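Local coordinates for kinetochore-associated protein NSL1 homolog (Homo sapiens, PDB 5LSI) that serves as a subunit of the MIS12 complex, which is required for kinetochore formation and for normal chromosome alignment and segregation during mitosis, at residues R21-T24 / E25-L29. Numbering follows the deposited sequence.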
loop_
_atom_site.group_PDB
_atom_site.type_symbol
_atom_site.label_atom_id
_atom_site.label_comp_id
_atom_site.label_asym_id
_atom_site.label_seq_id
_atom_site.Cartn_x
_atom_site.Cartn_y
_atom_site.Cartn_z
ATOM N N ARG B 21 8.049 -0.458 12.453
ATOM C CA ARG B 21 6.881 -0.103 13.252
ATOM C C ARG B 21 6.090 1.027 12.610
ATOM O O ARG B 21 4.855 0.998 12.600
ATOM C CB ARG B 21 7.300 0.287 14.667
ATOM C CG ARG B 21 6.137 0.726 15.537
ATOM C CD ARG B 21 6.616 1.279 16.870
ATOM N NE ARG B 21 7.487 0.339 17.570
ATOM C CZ ARG B 21 8.109 0.606 18.714
ATOM N NH1 ARG B 21 7.955 1.790 19.297
ATOM N NH2 ARG B 21 8.886 -0.311 19.277
ATOM N N ALA B 22 6.784 2.033 12.072
ATOM C CA ALA B 22 6.096 3.162 11.451
ATOM C C ALA B 22 5.298 2.727 10.225
ATOM O O ALA B 22 4.211 3.258 9.963
ATOM C CB ALA B 22 7.108 4.247 11.083
ATOM N N VAL B 23 5.821 1.768 9.459
ATOM C CA VAL B 23 5.062 1.230 8.333
ATOM C C VAL B 23 3.821 0.502 8.832
ATOM O O VAL B 23 2.727 0.655 8.273
ATOM C CB VAL B 23 5.953 0.311 7.476
ATOM C CG1 VAL B 23 5.131 -0.366 6.382
ATOM C CG2 VAL B 23 7.107 1.095 6.874
ATOM N N THR B 24 3.971 -0.294 9.895
ATOM C CA THR B 24 2.836 -1.014 10.467
ATOM C C THR B 24 1.744 -0.054 10.924
ATOM O O THR B 24 0.551 -0.321 10.738
ATOM C CB THR B 24 3.309 -1.887 11.632
ATOM O OG1 THR B 24 4.075 -2.987 11.127
ATOM C CG2 THR B 24 2.130 -2.424 12.432
ATOM N N GLU B 25 2.133 1.077 11.513
ATOM C CA GLU B 25 1.141 2.039 11.982
ATOM C C GLU B 25 0.462 2.741 10.813
ATOM O O GLU B 25 -0.749 2.994 10.851
ATOM C CB GLU B 25 1.806 3.034 12.935
ATOM C CG GLU B 25 2.352 2.345 14.181
ATOM C CD GLU B 25 3.063 3.276 15.146
ATOM O OE1 GLU B 25 3.616 4.306 14.708
ATOM O OE2 GLU B 25 3.071 2.963 16.357
ATOM N N MET B 26 1.224 3.049 9.761
ATOM C CA MET B 26 0.636 3.583 8.536
ATOM C C MET B 26 -0.365 2.608 7.926
ATOM O O MET B 26 -1.443 3.014 7.476
ATOM C CB MET B 26 1.746 3.907 7.537
ATOM C CG MET B 26 1.266 4.134 6.115
ATOM S SD MET B 26 2.618 4.034 4.923
ATOM C CE MET B 26 3.103 2.318 5.078
ATOM N N LEU B 27 -0.028 1.314 7.902
ATOM C CA LEU B 27 -0.950 0.317 7.365
ATOM C C LEU B 27 -2.216 0.218 8.207
ATOM O O LEU B 27 -3.309 -0.008 7.673
ATOM C CB LEU B 27 -0.261 -1.046 7.275
ATOM C CG LEU B 27 0.872 -1.145 6.248
ATOM C CD1 LEU B 27 1.487 -2.535 6.251
ATOM C CD2 LEU B 27 0.378 -0.782 4.861
ATOM N N GLN B 28 -2.092 0.378 9.527
ATOM C CA GLN B 28 -3.282 0.363 10.376
ATOM C C GLN B 28 -4.223 1.505 10.020
ATOM O O GLN B 28 -5.445 1.317 9.962
ATOM C CB GLN B 28 -2.886 0.434 11.851
ATOM C CG GLN B 28 -2.184 -0.813 12.354
ATOM C CD GLN B 28 -1.793 -0.721 13.815
ATOM O OE1 GLN B 28 -2.116 0.252 14.499
ATOM N NE2 GLN B 28 -1.102 -1.742 14.303
ATOM N N LEU B 29 -3.673 2.695 9.766
ATOM C CA LEU B 29 -4.503 3.833 9.373
ATOM C C LEU B 29 -5.198 3.572 8.041
ATOM O O LEU B 29 -6.416 3.753 7.916
ATOM C CB LEU B 29 -3.651 5.102 9.297
ATOM C CG LEU B 29 -3.137 5.660 10.628
ATOM C CD1 LEU B 29 -2.092 6.739 10.399
ATOM C CD2 LEU B 29 -4.288 6.203 11.454
#
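Val-23 lays its CG1 methyl alongside the end of Met-26, 3.6 Å from CE, the two side chains running the same way off the buried face of the helix. CG1 stands anti to the backbone N (chi1 174°), beside the carbonyl carbon, which turns it toward the following turn; the thioether of Met-26 bends at its last torsion (chi3 65°) and brings CE back against that methyl. CG1 of Val-23 also sits 4.2 Å from CD1 of Leu-27, a looser contact. A flexible methionine and two branched aliphatics probably suit a face that packs against both its own helix 46-62 and another protein's chain. Leu-27 packs on Phe-57 and Val-61 of helix 46-62, the other arm of an antiparallel helical hairpin in this N-terminal part of NSL1, and Val-23 touches Trp-72, whereas Ala-22, Val-23 and Met-26 also meet apolar side chains of another protein's chain. The single methyl of Ala-22 probably allows a close approach there. Regular i to i+4 bonds hold the turns together, such as Leu-27 N to Val-23 O at 2.9 Å. Near the helix start, OG1 of Thr-24 bonds back to the carbonyl O of Lys-20, one turn earlier, so the threonine hydroxyl finds a partner within its own helix. CG2 of Thr-24 lies 3.8 Å from NE2 of Gln-28, a van der Waals contact between crossing side chains. On the exposed side Arg-21 and Glu-25 run side by side: OE2 of Glu-25 rests 3.9 Å from CG of Arg-21, against the aliphatic stem. NE of Arg-21 stays 5.3 Å from OE2 of Glu-25, so any electrostatic attraction is probably modest. The guanidinium and carboxylate planes are turned 56° from each other.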